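Local coordinates for Pre-mRNA-splicing factor 38 (Chaetomium thermophilum, PDB 5F5T), which is probably required for pre-mRNA splicing as a PRP38-family component of the spliceosome, at residues P100-L109 with A123-R131; L140-L150 with T161-L171. One frame throughout, in Å; residues are numbered along the deposited sequence.

Contact 1 of 2, residues P100-L109 with A123-R131; sequences PGDDILKEYL and AAFYIRLTR
Helix segments 102-109 and 123-130 run roughly antiparallel at 142°, their axes 10.0 Å apart at closest approach, and the backbones draw nearest where the CA atoms of L109 and A123 lie 5.6 Å apart. The small A123 permits this: its CB meets L109 CD1 at 3.6 Å and touches Y108 CB. The other branch of L109, CD2, reaches the tip of I127, whose chain crosses it at about a right angle. These are neighbouring antiparallel helices of the PRP38-family domain, joined by a short turn, and helix 87-98 packs on P100 and Y126. L105 divides its methyls: CD2 lies 3.7 Å from Y126 CD2, while CD1 sits over one face of the R131 guanidinium, offset toward its rim. P100 abuts the phenol end of Y126. Past the end of helix 123-130, a bend at chi2 (64°) brings the R131 guanidinium across to D102. R131 NH2 bonds D102 OD1 in a salt bridge, the acceptor in the guanidinium plane but the bond bent and the two groups not coplanar; NH1 donates to T130 OG1, fixing the group's rotation. A leucine in place of R131 would probably leave the D102 carboxylate without its charged mate and T130 OG1 without this donor.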
loop_
_atom_site.group_PDB
_atom_site.type_symbol
_atom_site.label_atom_id
_atom_site.label_comp_id
_atom_site.label_asym_id
_atom_site.label_seq_id
_atom_site.Cartn_x
_atom_site.Cartn_y
_atom_site.Cartn_z
ATOM N N PRO A 100 -3.731 4.868 17.086
ATOM C CA PRO A 100 -2.944 6.084 17.306
ATOM C C PRO A 100 -3.474 7.257 16.491
ATOM O O PRO A 100 -4.122 7.047 15.462
ATOM C CB PRO A 100 -1.544 5.680 16.842
ATOM C CG PRO A 100 -1.798 4.648 15.795
ATOM C CD PRO A 100 -2.989 3.875 16.288
ATOM N N GLY A 101 -3.180 8.475 16.936
ATOM C CA GLY A 101 -3.698 9.668 16.296
ATOM C C GLY A 101 -2.750 10.198 15.238
ATOM O O GLY A 101 -1.682 9.631 15.014
ATOM N N ASP A 102 -3.146 11.286 14.586
ATOM C CA ASP A 102 -2.407 11.814 13.444
ATOM C C ASP A 102 -0.993 12.251 13.808
ATOM O O ASP A 102 -0.081 12.136 12.995
ATOM C CB ASP A 102 -3.171 12.985 12.819
ATOM C CG ASP A 102 -4.336 12.528 11.962
ATOM O OD1 ASP A 102 -4.814 11.391 12.164
ATOM O OD2 ASP A 102 -4.781 13.309 11.095
ATOM N N ASP A 103 -0.813 12.750 15.026
ATOM C CA ASP A 103 0.502 13.183 15.492
ATOM C C ASP A 103 1.483 12.008 15.533
ATOM O O ASP A 103 2.613 12.099 15.030
ATOM C CB ASP A 103 0.391 13.850 16.869
ATOM C CG ASP A 103 -0.734 13.271 17.716
ATOM O OD1 ASP A 103 -1.654 12.647 17.148
ATOM O OD2 ASP A 103 -0.705 13.454 18.952
ATOM N N ILE A 104 1.035 10.900 16.117
ATOM C CA ILE A 104 1.873 9.716 16.264
ATOM C C ILE A 104 2.217 9.108 14.903
ATOM O O ILE A 104 3.364 8.729 14.648
ATOM C CB ILE A 104 1.174 8.649 17.132
ATOM C CG1 ILE A 104 0.773 9.232 18.490
ATOM C CG2 ILE A 104 2.065 7.438 17.313
ATOM C CD1 ILE A 104 1.944 9.573 19.387
ATOM N N LEU A 105 1.225 9.058 14.021
ATOM C CA LEU A 105 1.421 8.555 12.666
ATOM C C LEU A 105 2.393 9.442 11.899
ATOM O O LEU A 105 3.227 8.961 11.130
ATOM C CB LEU A 105 0.085 8.477 11.932
ATOM C CG LEU A 105 -0.871 7.402 12.447
ATOM C CD1 LEU A 105 -2.151 7.352 11.626
ATOM C CD2 LEU A 105 -0.177 6.052 12.439
ATOM N N LYS A 106 2.273 10.743 12.122
ATOM C CA LYS A 106 3.126 11.724 11.474
ATOM C C LYS A 106 4.576 11.485 11.886
ATOM O O LYS A 106 5.490 11.476 11.039
ATOM C CB LYS A 106 2.654 13.130 11.843
ATOM C CG LYS A 106 3.095 14.234 10.903
ATOM C CD LYS A 106 2.528 15.556 11.386
ATOM C CE LYS A 106 0.999 15.553 11.281
ATOM N NZ LYS A 106 0.380 16.912 11.267
ATOM N N GLU A 107 4.772 11.259 13.184
ATOM C CA GLU A 107 6.102 10.971 13.712
ATOM C C GLU A 107 6.685 9.695 13.121
ATOM O O GLU A 107 7.825 9.694 12.630
ATOM C CB GLU A 107 6.073 10.851 15.236
ATOM C CG GLU A 107 7.432 10.500 15.820
ATOM C CD GLU A 107 7.357 9.977 17.239
ATOM O OE1 GLU A 107 8.195 9.120 17.590
ATOM O OE2 GLU A 107 6.473 10.421 18.002
ATOM N N TYR A 108 5.892 8.622 13.161
ATOM C CA TYR A 108 6.346 7.317 12.696
ATOM C C TYR A 108 6.810 7.472 11.264
ATOM O O TYR A 108 7.988 7.271 10.940
ATOM C CB TYR A 108 5.232 6.269 12.741
ATOM C CG TYR A 108 4.835 5.756 14.110
ATOM C CD1 TYR A 108 5.653 5.931 15.215
ATOM C CD2 TYR A 108 3.636 5.072 14.285
ATOM C CE1 TYR A 108 5.279 5.451 16.462
ATOM C CE2 TYR A 108 3.258 4.590 15.518
ATOM C CZ TYR A 108 4.081 4.778 16.605
ATOM O OH TYR A 108 3.697 4.296 17.838
ATOM N N LEU A 109 5.863 7.911 10.439
ATOM C CA LEU A 109 6.022 7.970 9.000
ATOM C C LEU A 109 7.219 8.829 8.618
ATOM O O LEU A 109 8.194 8.326 8.055
ATOM C CB LEU A 109 4.740 8.517 8.361
ATOM C CG LEU A 109 4.489 8.282 6.874
ATOM C CD1 LEU A 109 4.245 6.814 6.598
ATOM C CD2 LEU A 109 3.305 9.112 6.393
ATOM N N ALA A 123 3.817 2.175 9.212
ATOM C CA ALA A 123 2.945 3.344 9.237
ATOM C C ALA A 123 2.138 3.443 7.950
ATOM O O ALA A 123 0.947 3.731 7.981
ATOM C CB ALA A 123 3.754 4.608 9.461
ATOM N N ALA A 124 2.790 3.200 6.820
ATOM C CA ALA A 124 2.119 3.247 5.530
ATOM C C ALA A 124 1.042 2.170 5.452
ATOM O O ALA A 124 -0.063 2.421 4.967
ATOM C CB ALA A 124 3.117 3.085 4.405
ATOM N N PHE A 125 1.370 0.978 5.946
ATOM C CA PHE A 125 0.422 -0.132 5.973
ATOM C C PHE A 125 -0.812 0.265 6.779
ATOM O O PHE A 125 -1.946 0.158 6.300
ATOM C CB PHE A 125 1.080 -1.375 6.577
ATOM C CG PHE A 125 0.241 -2.624 6.492
ATOM C CD1 PHE A 125 -0.551 -2.879 5.387
ATOM C CD2 PHE A 125 0.255 -3.550 7.525
ATOM C CE1 PHE A 125 -1.315 -4.034 5.312
ATOM C CE2 PHE A 125 -0.507 -4.705 7.457
ATOM C CZ PHE A 125 -1.293 -4.947 6.349
ATOM N N TYR A 126 -0.573 0.779 7.982
ATOM C CA TYR A 126 -1.643 1.175 8.887
ATOM C C TYR A 126 -2.506 2.275 8.279
ATOM O O TYR A 126 -3.729 2.280 8.436
ATOM C CB TYR A 126 -1.062 1.637 10.225
ATOM C CG TYR A 126 -2.119 1.985 11.246
ATOM C CD1 TYR A 126 -2.763 0.993 11.969
ATOM C CD2 TYR A 126 -2.481 3.305 11.477
ATOM C CE1 TYR A 126 -3.734 1.304 12.898
ATOM C CE2 TYR A 126 -3.450 3.626 12.404
ATOM C CZ TYR A 126 -4.075 2.622 13.112
ATOM O OH TYR A 126 -5.045 2.937 14.037
ATOM N N ILE A 127 -1.859 3.213 7.594
ATOM C CA ILE A 127 -2.568 4.300 6.938
ATOM C C ILE A 127 -3.477 3.748 5.844
ATOM O O ILE A 127 -4.641 4.136 5.745
ATOM C CB ILE A 127 -1.594 5.332 6.344
ATOM C CG1 ILE A 127 -0.967 6.164 7.465
ATOM C CG2 ILE A 127 -2.311 6.241 5.351
ATOM C CD1 ILE A 127 -0.065 7.280 6.979
ATOM N N ARG A 128 -2.954 2.823 5.046
ATOM C CA ARG A 128 -3.746 2.201 3.990
ATOM C C ARG A 128 -4.948 1.471 4.585
ATOM O O ARG A 128 -6.033 1.449 4.001
ATOM C CB ARG A 128 -2.892 1.234 3.166
ATOM C CG ARG A 128 -3.689 0.404 2.171
ATOM C CD ARG A 128 -4.198 1.291 1.042
ATOM N NE ARG A 128 -4.963 0.559 0.036
ATOM C CZ ARG A 128 -6.213 0.135 0.195
ATOM N NH1 ARG A 128 -6.858 0.357 1.331
ATOM N NH2 ARG A 128 -6.816 -0.523 -0.782
ATOM N N LEU A 129 -4.740 0.869 5.749
ATOM C CA LEU A 129 -5.805 0.158 6.443
ATOM C C LEU A 129 -6.895 1.072 7.006
ATOM O O LEU A 129 -8.074 0.724 6.959
ATOM C CB LEU A 129 -5.222 -0.686 7.577
ATOM C CG LEU A 129 -4.337 -1.858 7.153
ATOM C CD1 LEU A 129 -3.805 -2.589 8.378
ATOM C CD2 LEU A 129 -5.091 -2.804 6.234
ATOM N N THR A 130 -6.509 2.228 7.546
ATOM C CA THR A 130 -7.434 3.010 8.373
ATOM C C THR A 130 -7.864 4.383 7.849
ATOM O O THR A 130 -8.684 5.047 8.480
ATOM C CB THR A 130 -6.827 3.250 9.770
ATOM O OG1 THR A 130 -5.656 4.068 9.644
ATOM C CG2 THR A 130 -6.459 1.932 10.425
ATOM N N ARG A 131 -7.337 4.806 6.706
ATOM C CA ARG A 131 -7.528 6.186 6.263
ATOM C C ARG A 131 -8.344 6.277 4.982
ATOM O O ARG A 131 -8.323 5.359 4.173
ATOM C CB ARG A 131 -6.174 6.871 6.053
ATOM C CG ARG A 131 -5.845 7.933 7.084
ATOM C CD ARG A 131 -5.722 7.313 8.454
ATOM N NE ARG A 131 -5.509 8.307 9.500
ATOM C CZ ARG A 131 -5.436 8.011 10.793
ATOM N NH1 ARG A 131 -5.559 6.751 11.188
ATOM N NH2 ARG A 131 -5.239 8.971 11.688
#

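Contact 2 of 2, residues L140-L150 with T161-L171; sequences LEPFLEDRRKL and TYMDEFIDDLL
L140 meets the helix of 161-171 through its CB, near I167 CG2, and through CD1, which lies 4.1 Å from L170 CD1 and also touches L171 CD2. E141 lays its CG against L171 CD1 at 3.6 Å, while its carboxylate pairs with R187. Within the same 3-10 segment, 141-145, F143 CB packs on I167 CG1, and L144 CD2 reaches over the helix backbone between D164 and D168, 3.9 Å from I167 CG2. D146 then flanks M163, its CG 3.5 Å from M163 CG. With CG anti to the backbone N (chi1 -168°), the D146 carboxylate turns forward to R148: NE and NH2 grip it side-on, one to each oxygen through the syn lone pairs, and R148 N also bonds OD1, closing an Asx turn. R120 adds a second salt bridge at D146 OD2. The R148 carbonyl O accepts from M163 N at 3.0 Å, where the second strand of the hairpin gives way to the helix. K149 and Y162 form a non-hydrogen-bonded antiparallel pair, their side chains lying side by side. L150 and T161 form the next, hydrogen-bonded pair: L150 N to T161 O and T161 N to L150 O are both 2.9 Å. L150 CD1 turns to M163 CE. Apolar packing thus runs from L140 to M163 and on to L150, with the D146-R148 salt bridge and backbone bonds added toward the hairpin; meanwhile D164 and D168 direct their acids to basic side chains of another protein, which implies that this helix also carries a charged binding surface.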
loop_
_atom_site.group_PDB
_atom_site.type_symbol
_atom_site.label_atom_id
_atom_site.label_comp_id
_atom_site.label_asym_id
_atom_site.label_seq_id
_atom_site.Cartn_x
_atom_site.Cartn_y
_atom_site.Cartn_z
ATOM N N LEU A 140 0.705 8.609 0.952
ATOM C CA LEU A 140 1.617 7.529 0.584
ATOM C C LEU A 140 2.379 7.757 -0.719
ATOM O O LEU A 140 3.526 7.339 -0.837
ATOM C CB LEU A 140 0.862 6.206 0.491
ATOM C CG LEU A 140 0.187 5.745 1.778
ATOM C CD1 LEU A 140 -0.279 4.303 1.648
ATOM C CD2 LEU A 140 1.133 5.910 2.954
ATOM N N GLU A 141 1.762 8.426 -1.688
ATOM C CA GLU A 141 2.413 8.579 -2.992
ATOM C C GLU A 141 3.798 9.254 -2.972
ATOM O O GLU A 141 4.649 8.903 -3.788
ATOM C CB GLU A 141 1.494 9.336 -3.954
ATOM C CG GLU A 141 0.401 8.460 -4.546
ATOM C CD GLU A 141 -0.403 9.154 -5.626
ATOM O OE1 GLU A 141 -0.341 10.398 -5.718
ATOM O OE2 GLU A 141 -1.099 8.447 -6.386
ATOM N N PRO A 142 4.046 10.202 -2.043
ATOM C CA PRO A 142 5.408 10.754 -2.047
ATOM C C PRO A 142 6.505 9.725 -1.781
ATOM O O PRO A 142 7.639 9.921 -2.218
ATOM C CB PRO A 142 5.365 11.788 -0.920
ATOM C CG PRO A 142 3.953 12.232 -0.890
ATOM C CD PRO A 142 3.147 10.999 -1.187
ATOM N N PHE A 143 6.178 8.641 -1.087
ATOM C CA PHE A 143 7.190 7.655 -0.722
ATOM C C PHE A 143 7.443 6.649 -1.836
ATOM O O PHE A 143 8.167 5.673 -1.652
ATOM C CB PHE A 143 6.797 6.962 0.575
ATOM C CG PHE A 143 6.645 7.914 1.718
ATOM C CD1 PHE A 143 7.736 8.634 2.178
ATOM C CD2 PHE A 143 5.409 8.132 2.299
ATOM C CE1 PHE A 143 7.600 9.530 3.216
ATOM C CE2 PHE A 143 5.267 9.029 3.341
ATOM C CZ PHE A 143 6.365 9.731 3.799
ATOM N N LEU A 144 6.852 6.902 -3.000
ATOM C CA LEU A 144 7.255 6.210 -4.215
ATOM C C LEU A 144 8.684 6.625 -4.598
ATOM O O LEU A 144 9.299 6.031 -5.481
ATOM C CB LEU A 144 6.278 6.515 -5.354
ATOM C CG LEU A 144 4.878 5.893 -5.277
ATOM C CD1 LEU A 144 4.025 6.364 -6.438
ATOM C CD2 LEU A 144 4.962 4.377 -5.272
ATOM N N GLU A 145 9.196 7.655 -3.929
ATOM C CA GLU A 145 10.566 8.125 -4.134
ATOM C C GLU A 145 11.540 7.486 -3.142
ATOM O O GLU A 145 12.755 7.630 -3.265
ATOM C CB GLU A 145 10.625 9.649 -4.015
ATOM C CG GLU A 145 11.766 10.298 -4.770
ATOM C CD GLU A 145 11.721 11.811 -4.685
ATOM O OE1 GLU A 145 12.701 12.462 -5.101
ATOM O OE2 GLU A 145 10.702 12.348 -4.202
ATOM N N ASP A 146 10.997 6.785 -2.155
ATOM C CA ASP A 146 11.815 6.087 -1.171
ATOM C C ASP A 146 12.273 4.764 -1.782
ATOM O O ASP A 146 11.470 3.863 -2.030
ATOM C CB ASP A 146 11.024 5.858 0.119
ATOM C CG ASP A 146 11.891 5.397 1.280
ATOM O OD1 ASP A 146 13.029 4.932 1.053
ATOM O OD2 ASP A 146 11.421 5.499 2.434
ATOM N N ARG A 147 13.573 4.652 -2.013
ATOM C CA ARG A 147 14.121 3.541 -2.779
ATOM C C ARG A 147 14.859 2.539 -1.899
ATOM O O ARG A 147 15.507 1.624 -2.404
ATOM C CB ARG A 147 15.062 4.075 -3.858
ATOM C CG ARG A 147 16.421 4.487 -3.321
ATOM C CD ARG A 147 17.345 4.939 -4.429
ATOM N NE ARG A 147 17.418 6.392 -4.523
ATOM C CZ ARG A 147 18.508 7.096 -4.237
ATOM N NH1 ARG A 147 19.611 6.475 -3.838
ATOM N NH2 ARG A 147 18.495 8.417 -4.352
ATOM N N ARG A 148 14.744 2.706 -0.586
ATOM C CA ARG A 148 15.439 1.840 0.359
ATOM C C ARG A 148 14.981 0.390 0.232
ATOM O O ARG A 148 13.808 0.118 -0.012
ATOM C CB ARG A 148 15.227 2.332 1.795
ATOM C CG ARG A 148 16.009 3.592 2.140
ATOM C CD ARG A 148 15.689 4.084 3.551
ATOM N NE ARG A 148 14.294 4.490 3.689
ATOM C CZ ARG A 148 13.734 4.865 4.834
ATOM N NH1 ARG A 148 14.453 4.892 5.949
ATOM N NH2 ARG A 148 12.454 5.214 4.865
ATOM N N LYS A 149 15.917 -0.535 0.411
ATOM C CA LYS A 149 15.623 -1.958 0.298
ATOM C C LYS A 149 14.872 -2.507 1.507
ATOM O O LYS A 149 15.166 -2.158 2.649
ATOM C CB LYS A 149 16.920 -2.742 0.108
ATOM C CG LYS A 149 17.741 -2.296 -1.076
ATOM C CD LYS A 149 19.059 -3.032 -1.122
ATOM C CE LYS A 149 19.893 -2.569 -2.305
ATOM N NZ LYS A 149 21.211 -3.239 -2.331
ATOM N N LEU A 150 13.925 -3.398 1.237
ATOM C CA LEU A 150 13.171 -4.096 2.270
ATOM C C LEU A 150 13.169 -5.591 1.977
ATOM O O LEU A 150 13.231 -6.003 0.817
ATOM C CB LEU A 150 11.729 -3.591 2.340
ATOM C CG LEU A 150 11.445 -2.133 2.692
ATOM C CD1 LEU A 150 9.948 -1.884 2.632
ATOM C CD2 LEU A 150 11.996 -1.782 4.063
ATOM N N THR A 161 12.564 -6.618 -1.954
ATOM C CA THR A 161 11.620 -5.663 -2.517
ATOM C C THR A 161 12.070 -4.273 -2.083
ATOM O O THR A 161 13.072 -4.142 -1.392
ATOM C CB THR A 161 10.167 -5.928 -2.069
ATOM O OG1 THR A 161 9.279 -5.114 -2.844
ATOM C CG2 THR A 161 9.984 -5.598 -0.598
ATOM N N TYR A 162 11.343 -3.237 -2.478
ATOM C CA TYR A 162 11.757 -1.879 -2.148
ATOM C C TYR A 162 10.597 -1.088 -1.575
ATOM O O TYR A 162 9.433 -1.423 -1.806
ATOM C CB TYR A 162 12.307 -1.179 -3.390
ATOM C CG TYR A 162 13.394 -1.958 -4.091
ATOM C CD1 TYR A 162 13.075 -2.927 -5.032
ATOM C CD2 TYR A 162 14.735 -1.717 -3.829
ATOM C CE1 TYR A 162 14.060 -3.647 -5.682
ATOM C CE2 TYR A 162 15.728 -2.428 -4.475
ATOM C CZ TYR A 162 15.383 -3.393 -5.400
ATOM O OH TYR A 162 16.359 -4.110 -6.049
ATOM N N MET A 163 10.917 -0.017 -0.858
ATOM C CA MET A 163 9.893 0.799 -0.222
ATOM C C MET A 163 8.889 1.337 -1.236
ATOM O O MET A 163 7.689 1.291 -1.000
ATOM C CB MET A 163 10.530 1.958 0.541
ATOM C CG MET A 163 9.518 2.890 1.175
ATOM S SD MET A 163 8.587 2.112 2.508
ATOM C CE MET A 163 9.904 1.669 3.635
ATOM N N ASP A 164 9.377 1.820 -2.372
ATOM C CA ASP A 164 8.492 2.365 -3.393
ATOM C C ASP A 164 7.604 1.268 -3.966
ATOM O O ASP A 164 6.449 1.511 -4.325
ATOM C CB ASP A 164 9.293 3.054 -4.502
ATOM C CG ASP A 164 10.359 2.167 -5.099
ATOM O OD1 ASP A 164 11.262 1.735 -4.353
ATOM O OD2 ASP A 164 10.310 1.926 -6.323
ATOM N N GLU A 165 8.143 0.054 -4.029
ATOM C CA GLU A 165 7.371 -1.095 -4.485
ATOM C C GLU A 165 6.303 -1.499 -3.468
ATOM O O GLU A 165 5.198 -1.890 -3.838
ATOM C CB GLU A 165 8.294 -2.275 -4.769
ATOM C CG GLU A 165 8.703 -2.389 -6.227
ATOM C CD GLU A 165 9.369 -3.716 -6.537
ATOM O OE1 GLU A 165 9.621 -4.490 -5.589
ATOM O OE2 GLU A 165 9.629 -3.989 -7.727
ATOM N N PHE A 166 6.642 -1.407 -2.188
ATOM C CA PHE A 166 5.692 -1.699 -1.123
ATOM C C PHE A 166 4.548 -0.680 -1.116
ATOM O O PHE A 166 3.376 -1.044 -0.993
ATOM C CB PHE A 166 6.413 -1.721 0.229
ATOM C CG PHE A 166 5.546 -2.157 1.372
ATOM C CD1 PHE A 166 5.042 -3.447 1.429
ATOM C CD2 PHE A 166 5.227 -1.272 2.389
ATOM C CE1 PHE A 166 4.239 -3.846 2.484
ATOM C CE2 PHE A 166 4.424 -1.664 3.445
ATOM C CZ PHE A 166 3.931 -2.952 3.493
ATOM N N ILE A 167 4.901 0.596 -1.256
ATOM C CA ILE A 167 3.919 1.673 -1.327
ATOM C C ILE A 167 3.007 1.484 -2.529
ATOM O O ILE A 167 1.784 1.585 -2.416
ATOM C CB ILE A 167 4.590 3.057 -1.428
ATOM C CG1 ILE A 167 5.410 3.345 -0.171
ATOM C CG2 ILE A 167 3.552 4.140 -1.642
ATOM C CD1 ILE A 167 4.600 3.331 1.090
ATOM N N ASP A 168 3.614 1.191 -3.675
ATOM C CA ASP A 168 2.859 0.964 -4.899
ATOM C C ASP A 168 1.908 -0.216 -4.721
ATOM O O ASP A 168 0.778 -0.188 -5.214
ATOM C CB ASP A 168 3.802 0.712 -6.077
ATOM C CG ASP A 168 3.099 0.801 -7.418
ATOM O OD1 ASP A 168 2.273 1.719 -7.605
ATOM O OD2 ASP A 168 3.362 -0.060 -8.284
ATOM N N ASP A 169 2.366 -1.246 -4.011
ATOM C CA ASP A 169 1.518 -2.390 -3.694
ATOM C C ASP A 169 0.321 -1.983 -2.837
ATOM O O ASP A 169 -0.804 -2.408 -3.086
ATOM C CB ASP A 169 2.315 -3.481 -2.984
ATOM C CG ASP A 169 3.123 -4.333 -3.945
ATOM O OD1 ASP A 169 3.019 -4.108 -5.169
ATOM O OD2 ASP A 169 3.841 -5.243 -3.477
ATOM N N LEU A 170 0.570 -1.152 -1.832
ATOM C CA LEU A 170 -0.498 -0.647 -0.979
ATOM C C LEU A 170 -1.522 0.139 -1.791
ATOM O O LEU A 170 -2.727 0.062 -1.547
ATOM C CB LEU A 170 0.075 0.241 0.123
ATOM C CG LEU A 170 0.944 -0.428 1.182
ATOM C CD1 LEU A 170 1.562 0.634 2.076
ATOM C CD2 LEU A 170 0.099 -1.393 2.001
ATOM N N LEU A 171 -1.023 0.918 -2.742
ATOM C CA LEU A 171 -1.863 1.770 -3.574
ATOM C C LEU A 171 -2.609 1.049 -4.703
ATOM O O LEU A 171 -3.609 1.562 -5.200
ATOM C CB LEU A 171 -1.011 2.898 -4.155
ATOM C CG LEU A 171 -0.414 3.812 -3.083
ATOM C CD1 LEU A 171 0.362 4.957 -3.710
ATOM C CD2 LEU A 171 -1.508 4.329 -2.151
#

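How the contacts relate
Both contacts are buried, but they differ in their surroundings. Contact 1 pairs two successive helices within the helical part of the chain and is touched by no other protein, its single salt bridge lying at one end of an apolar interface. Contact 2 sets a 3-10 turn and a hairpin strand against the other strand and its following helix, so three backbone bonds join the apolar packing, and it also meets a partner protein, through D164 and D168 and through basic residues of 147-149. Helix 117-130 serves both: A124 packs on I167 and L170, and R128 NE probably bonds L170 O. L109 of contact 1 likewise packs on the F143 ring.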